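Local coordinates for protein oxidoreductase (PDB 3HJ9) that binds flavin mononucleotide and is probably an oxidoreductase of the nitroreductase family, at residues N3-K6 with R7-Y10; K63-S66 with E67-A71. All blocks are in the same frame, centred on the assembly; numbering follows the deposited sequence.

Contact 1: residues N3-K6 with R7-Y10. With ACT (acetate ion), chain D.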
ATOM      1  N   ASN A   3      -5.595  21.274 -17.467  1.00 45.18           N
ATOM      2  CA  ASN A   3      -4.785  20.148 -16.903  1.00 46.68           C
ATOM      3  C   ASN A   3      -4.786  20.159 -15.362  1.00 46.18           C
ATOM      4  O   ASN A   3      -4.982  19.110 -14.710  1.00 46.12           O
ATOM      5  CB  ASN A   3      -3.350  20.217 -17.433  1.00 47.41           C
ATOM      6  CG  ASN A   3      -2.460  19.091 -16.892  1.00 47.93           C
ATOM      7  OD1 ASN A   3      -2.919  17.971 -16.620  1.00 48.35           O
ATOM      8  ND2 ASN A   3      -1.177  19.389 -16.740  1.00 48.87           N
ATOM      9  N   ASP A   4      -4.530  21.347 -14.805  1.00 45.38           N
ATOM     10  CA  ASP A   4      -4.599  21.598 -13.349  1.00 44.43           C
ATOM     11  C   ASP A   4      -6.036  21.464 -12.810  1.00 43.40           C
ATOM     12  O   ASP A   4      -6.211  21.147 -11.630  1.00 42.73           O
ATOM     13  CB  ASP A   4      -4.037  22.993 -12.997  1.00 44.29           C
ATOM     14  CG  ASP A   4      -2.546  23.109 -13.281  1.00 44.23           C
ATOM     15  OD1 ASP A   4      -1.783  22.252 -12.762  1.00 44.30           O
ATOM     16  OD2 ASP A   4      -2.140  24.051 -13.996  1.00 42.93           O
ATOM     17  N   LEU A   5      -7.039  21.692 -13.680  1.00 42.49           N
ATOM     18  CA  LEU A   5      -8.482  21.569 -13.350  1.00 41.58           C
ATOM     19  C   LEU A   5      -8.902  20.188 -12.814  1.00 41.66           C
ATOM     20  O   LEU A   5      -9.926  20.098 -12.119  1.00 42.39           O
ATOM     21  CB  LEU A   5      -9.364  21.978 -14.550  1.00 41.11           C
ATOM     22  CG  LEU A   5      -9.255  23.437 -15.051  1.00 40.75           C
ATOM     23  CD1 LEU A   5     -10.037  23.641 -16.357  1.00 40.36           C
ATOM     24  CD2 LEU A   5      -9.691  24.449 -13.989  1.00 39.85           C
ATOM     25  N   LYS A   6      -8.138  19.128 -13.139  1.00 40.97           N
ATOM     26  CA  LYS A   6      -8.338  17.777 -12.543  1.00 40.81           C
ATOM     27  C   LYS A   6      -8.079  17.825 -11.020  1.00 38.72           C
ATOM     28  O   LYS A   6      -8.700  17.072 -10.256  1.00 37.92           O
ATOM     29  CB  LYS A   6      -7.418  16.691 -13.185  1.00 41.84           C
ATOM     30  CG  LYS A   6      -5.928  16.677 -12.701  1.00 42.65           C
ATOM     31  CD  LYS A   6      -4.983  15.932 -13.639  1.00 43.19           C
ATOM     32  CE  LYS A   6      -3.571  15.916 -13.076  1.00 43.18           C
ATOM     33  NZ  LYS A   6      -2.613  15.378 -14.067  1.00 43.62           N
ATOM     34  N   ARG A   7      -7.139  18.693 -10.610  1.00 36.54           N
ATOM     35  CA  ARG A   7      -6.798  18.873  -9.196  1.00 35.24           C
ATOM     36  C   ARG A   7      -7.813  19.655  -8.358  1.00 31.11           C
ATOM     37  O   ARG A   7      -7.649  19.685  -7.137  1.00 31.02           O
ATOM     38  CB  ARG A   7      -5.333  19.375  -8.985  1.00 37.32           C
ATOM     39  CG  ARG A   7      -4.379  18.224  -8.581  1.00 39.25           C
ATOM     40  CD  ARG A   7      -2.945  18.660  -8.394  1.00 40.95           C
ATOM     41  NE  ARG A   7      -2.197  18.676  -9.657  1.00 42.86           N
ATOM     42  CZ  ARG A   7      -2.075  19.700 -10.523  1.00 43.41           C
ATOM     43  NH1 ARG A   7      -2.605  20.910 -10.302  1.00 43.59           N
ATOM     44  NH2 ARG A   7      -1.358  19.505 -11.633  1.00 43.62           N
ATOM     45  N   LEU A   8      -8.857  20.249  -8.966  1.00 26.13           N
ATOM     46  CA  LEU A   8      -9.876  20.957  -8.177  1.00 22.17           C
ATOM     47  C   LEU A   8     -10.582  19.973  -7.213  1.00 20.85           C
ATOM     48  O   LEU A   8     -10.822  18.803  -7.575  1.00 20.83           O
ATOM     49  CB  LEU A   8     -10.894  21.720  -9.046  1.00 21.25           C
ATOM     50  CG  LEU A   8     -10.409  23.033  -9.666  1.00 20.54           C
ATOM     51  CD1 LEU A   8     -11.482  23.633 -10.589  1.00 19.24           C
ATOM     52  CD2 LEU A   8      -9.992  24.032  -8.584  1.00 19.70           C
ATOM     53  N   PRO A   9     -10.847  20.419  -5.963  1.00 19.34           N
ATOM     54  CA  PRO A   9     -11.473  19.556  -4.984  1.00 18.67           C
ATOM     55  C   PRO A   9     -12.857  19.125  -5.491  1.00 18.56           C
ATOM     56  O   PRO A   9     -13.597  19.966  -6.022  1.00 16.56           O
ATOM     57  CB  PRO A   9     -11.576  20.461  -3.746  1.00 18.65           C
ATOM     58  CG  PRO A   9     -11.673  21.790  -4.279  1.00 19.59           C
ATOM     59  CD  PRO A   9     -10.796  21.816  -5.475  1.00 19.40           C
ATOM     60  N   TYR A  10     -13.174  17.835  -5.339  1.00 18.83           N
ATOM     61  CA  TYR A  10     -14.439  17.295  -5.860  1.00 18.04           C
ATOM     62  C   TYR A  10     -15.664  17.885  -5.177  1.00 19.08           C
ATOM     63  O   TYR A  10     -15.609  18.322  -4.019  1.00 17.74           O
ATOM     64  CB  TYR A  10     -14.485  15.767  -5.740  1.00 18.92           C
ATOM     65  CG  TYR A  10     -13.410  15.045  -6.526  1.00 17.63           C
ATOM     66  CD1 TYR A  10     -13.270  15.239  -7.910  1.00 17.67           C
ATOM     67  CD2 TYR A  10     -12.547  14.161  -5.898  1.00 18.17           C
ATOM     68  CE1 TYR A  10     -12.287  14.563  -8.634  1.00 17.48           C
ATOM     69  CE2 TYR A  10     -11.558  13.473  -6.605  1.00 18.09           C
ATOM     70  CZ  TYR A  10     -11.438  13.688  -7.966  1.00 18.16           C
ATOM     71  OH  TYR A  10     -10.472  13.034  -8.640  1.00 19.20           O
TER
HETATM   72  C   ACT D 223      -7.626  11.354  -6.986  1.00 31.24           C
HETATM   73  O   ACT D 223      -6.827  10.727  -7.701  1.00 29.35           O
HETATM   74  OXT ACT D 223      -8.786  11.468  -7.470  1.00 31.90           O
HETATM   75  CH3 ACT D 223      -7.237  11.878  -5.636  1.00 29.64           C
HETATM   76  O   HOH W   1     -11.865  18.040  -9.970  1.00 27.14           O
HETATM   77  O   HOH W   2      -9.249  14.606 -10.686  1.00 32.51           O
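Asp4 and Arg7 form a salt bridge across one turn near the chain's N-terminus. Their side chains run side by side and point the same way. Asp4 OD1 takes both end nitrogens of the guanidinium, with NH1 at 2.9 Å and NH2 at 3.0 Å. This one oxygen lies at the guanidinium edge, almost in its plane. The NH2 bond uses the anti lone pair of OD1. The NH1 bond comes from the same anti side but tilts out of the carboxylate plane. With a single acceptor, this is not the pairing of two nitrogens with two oxygens, and the two planes stand 50° apart. A bend at chi3 (-85°) turns the guanidinium back toward Asp4.

The backbone closes the same turn. Arg7 N donates to Asp4 O at 2.8 Å. A weak bond follows from Leu8 N to Leu5 O at 3.3 Å. Residues 4-6 have helical backbone angles, but these i to i+3 bonds are not those of a regular alpha-helix.

Apolar contact is slight. Leu5 CD2 meets Leu8 CD1 at 3.9 Å, and the two side chains lie alongside each other.

Water extends the polar network. One water donates to both Lys6 O and Tyr10 OH. A second donates to Leu8 O and weakly to Lys6 O. Tyr10 OH in turn donates to OXT of an acetate ion, probably from the crystallisation liquor, at 2.6 Å, at the ring edge.

The turn lies on the surface, in the loop before strand 11-12. Glu91 of the second subunit forms salt bridges with both Arg7 NE and Lys6 NZ, so the two cations share an acidic partner across the dimer interface. Tyr10 meets Trp187, an FMN-binding residue just after strand 181-185 of its own chain, edge-to-face.

Contact 2: residues K63-S66 with E67-A71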
ATOM      1  N   LYS A  63     -16.094 -17.340  -5.147  1.00 20.67           N
ATOM      2  CA  LYS A  63     -14.649 -17.653  -5.187  1.00 21.73           C
ATOM      3  C   LYS A  63     -13.800 -16.386  -5.296  1.00 20.77           C
ATOM      4  O   LYS A  63     -12.786 -16.269  -4.616  1.00 19.51           O
ATOM      5  CB  LYS A  63     -14.305 -18.598  -6.358  1.00 23.78           C
ATOM      6  CG  LYS A  63     -12.819 -19.113  -6.415  1.00 26.25           C
ATOM      7  CD  LYS A  63     -12.588 -20.020  -7.650  1.00 28.16           C
ATOM      8  CE  LYS A  63     -11.139 -20.525  -7.807  1.00 29.45           C
ATOM      9  NZ  LYS A  63     -10.122 -19.438  -7.895  1.00 30.77           N
ATOM     10  N   GLN A  64     -14.217 -15.455  -6.157  1.00 21.48           N
ATOM     11  CA  GLN A  64     -13.505 -14.207  -6.347  1.00 23.39           C
ATOM     12  C   GLN A  64     -13.674 -13.283  -5.159  1.00 23.68           C
ATOM     13  O   GLN A  64     -12.697 -12.669  -4.746  1.00 23.78           O
ATOM     14  CB  GLN A  64     -13.875 -13.492  -7.638  1.00 25.32           C
ATOM     15  CG  GLN A  64     -13.279 -14.129  -8.884  1.00 27.23           C
ATOM     16  CD  GLN A  64     -13.470 -13.274 -10.133  1.00 28.59           C
ATOM     17  OE1 GLN A  64     -14.300 -12.354 -10.155  1.00 29.38           O
ATOM     18  NE2 GLN A  64     -12.715 -13.590 -11.191  1.00 29.38           N
ATOM     19  N   LEU A  65     -14.889 -13.168  -4.609  1.00 23.01           N
ATOM     20  CA  LEU A  65     -15.067 -12.348  -3.392  1.00 21.53           C
ATOM     21  C   LEU A  65     -14.127 -12.841  -2.279  1.00 21.03           C
ATOM     22  O   LEU A  65     -13.461 -12.049  -1.612  1.00 20.80           O
ATOM     23  CB  LEU A  65     -16.507 -12.390  -2.918  1.00 20.19           C
ATOM     24  CG  LEU A  65     -16.918 -11.558  -1.700  1.00 19.18           C
ATOM     25  CD1 LEU A  65     -16.572 -10.071  -1.885  1.00 17.00           C
ATOM     26  CD2 LEU A  65     -18.431 -11.798  -1.441  1.00 18.63           C
ATOM     27  N   SER A  66     -14.049 -14.157  -2.133  1.00 21.02           N
ATOM     28  CA  SER A  66     -13.200 -14.797  -1.130  1.00 20.97           C
ATOM     29  C   SER A  66     -11.730 -14.475  -1.298  1.00 20.92           C
ATOM     30  O   SER A  66     -11.078 -14.037  -0.349  1.00 20.22           O
ATOM     31  CB  SER A  66     -13.395 -16.313  -1.175  1.00 20.60           C
ATOM     32  OG  SER A  66     -12.442 -16.995  -0.380  1.00 21.18           O
ATOM     33  N   GLU A  67     -11.214 -14.706  -2.502  1.00 20.83           N
ATOM     34  CA  GLU A  67      -9.804 -14.456  -2.797  1.00 20.86           C
ATOM     35  C   GLU A  67      -9.399 -12.970  -2.673  1.00 19.02           C
ATOM     36  O   GLU A  67      -8.336 -12.672  -2.165  1.00 19.02           O
ATOM     37  CB  GLU A  67      -9.414 -15.066  -4.151  1.00 21.64           C
ATOM     38  CG  GLU A  67      -9.472 -16.592  -4.144  1.00 23.28           C
ATOM     39  CD  GLU A  67      -9.119 -17.224  -5.465  1.00 24.88           C
ATOM     40  OE1 GLU A  67      -9.154 -16.525  -6.504  1.00 27.23           O
ATOM     41  OE2 GLU A  67      -8.790 -18.430  -5.461  1.00 28.10           O
ATOM     42  N   LEU A  68     -10.280 -12.073  -3.088  1.00 18.82           N
ATOM     43  CA  LEU A  68     -10.097 -10.610  -2.980  1.00 18.31           C
ATOM     44  C   LEU A  68      -9.943 -10.191  -1.519  1.00 19.33           C
ATOM     45  O   LEU A  68      -8.977  -9.459  -1.149  1.00 19.33           O
ATOM     46  CB  LEU A  68     -11.328  -9.875  -3.568  1.00 18.72           C
ATOM     47  CG  LEU A  68     -11.451  -8.359  -3.377  1.00 19.62           C
ATOM     48  CD1 LEU A  68     -10.284  -7.621  -4.098  1.00 17.87           C
ATOM     49  CD2 LEU A  68     -12.849  -7.868  -3.834  1.00 19.21           C
ATOM     50  N   LEU A  69     -10.905 -10.635  -0.705  1.00 18.33           N
ATOM     51  CA  LEU A  69     -10.891 -10.341   0.721  1.00 18.30           C
ATOM     52  C   LEU A  69      -9.638 -10.930   1.382  1.00 16.74           C
ATOM     53  O   LEU A  69      -9.018 -10.241   2.142  1.00 16.94           O
ATOM     54  CB  LEU A  69     -12.185 -10.782   1.428  1.00 17.41           C
ATOM     55  CG  LEU A  69     -13.406  -9.924   1.066  1.00 18.19           C
ATOM     56  CD1 LEU A  69     -14.655 -10.589   1.561  1.00 18.25           C
ATOM     57  CD2 LEU A  69     -13.306  -8.507   1.634  1.00 18.11           C
ATOM     58  N   TRP A  70      -9.290 -12.178   1.059  1.00 17.03           N
ATOM     59  CA  TRP A  70      -8.071 -12.805   1.587  1.00 17.51           C
ATOM     60  C   TRP A  70      -6.795 -12.038   1.140  1.00 17.41           C
ATOM     61  O   TRP A  70      -5.871 -11.840   1.957  1.00 17.79           O
ATOM     62  CB  TRP A  70      -8.001 -14.272   1.198  1.00 17.37           C
ATOM     63  CG  TRP A  70      -6.806 -14.922   1.757  1.00 16.77           C
ATOM     64  CD1 TRP A  70      -6.654 -15.439   3.004  1.00 17.46           C
ATOM     65  CD2 TRP A  70      -5.570 -15.098   1.088  1.00 17.29           C
ATOM     66  NE1 TRP A  70      -5.378 -15.921   3.165  1.00 17.91           N
ATOM     67  CE2 TRP A  70      -4.687 -15.720   1.998  1.00 17.05           C
ATOM     68  CE3 TRP A  70      -5.116 -14.778  -0.201  1.00 17.78           C
ATOM     69  CZ2 TRP A  70      -3.376 -16.053   1.663  1.00 17.81           C
ATOM     70  CZ3 TRP A  70      -3.801 -15.114  -0.547  1.00 18.21           C
ATOM     71  CH2 TRP A  70      -2.953 -15.757   0.382  1.00 18.05           C
ATOM     72  N   ALA A  71      -6.735 -11.676  -0.148  1.00 17.01           N
ATOM     73  CA  ALA A  71      -5.630 -10.893  -0.698  1.00 17.70           C
ATOM     74  C   ALA A  71      -5.482  -9.612   0.133  1.00 19.45           C
ATOM     75  O   ALA A  71      -4.401  -9.371   0.704  1.00 19.03           O
ATOM     76  CB  ALA A  71      -5.832 -10.577  -2.207  1.00 17.62           C
TER
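Lys63 reaches forward one helical turn to Glu67. Its NZ donates to Glu67 OE2 at 3.0 Å in a salt bridge. The ammonium meets this oxygen from above the carboxylate plane, 40° out of it. The lysine chain is extended until a last bend at chi4 (-58°) brings NZ to the carboxylate. Glu67 OE1 also accepts from Tyr174 OH, so the carboxylate is held from a second direction. Lys63 O accepts from Glu67 N at 3.1 Å.

Gln64 joins the next turn through its backbone, with its O accepting from Leu68 N at 3.0 Å. Its side chain packs on Tyr174 of helix 156-177 and on the loop at Ala178.

Leu65 uses both backbone and side chain. Its O accepts from Leu69 N. Its CD1 meets Leu69 CD1 at 4.0 Å, and the two leucines lie alongside each other on one face of the helix.

Ser66 O accepts from Trp70 N at 2.9 Å. The buried hydroxyl OG bonds to Pro32 O and His112 NE2.

The four i to i+4 bonds are those of a regular alpha-helix, here within helix 62-73. Leu65 and Leu69 pack on strands 113-116 and 137-144 of the antiparallel sheet. Leu68 packs on helix 156-177. Trp70 meets Trp47 of the second subunit, their ring planes at about 40°.

How the contacts relate
Contact 1 is a surface contact near the chain's start, while contact 2 lies within a largely buried helix. Their centres are 34 Å apart, on opposite sides of the chain's centre, and they share no secondary-structure element. Each includes an acid-base pair close in sequence: i to i+3 in residues 3 to 10 and i to i+4 in residues 63 to 71. Contact 1 adds waters, an acetate and charged partners on the second subunit to a short irregular turn. Contact 2 relies on regular backbone bonds and on leucines packed against sheet and helix. Both touch the second subunit, contact 1 by salt bridges and packing, contact 2 by packing that includes Trp70.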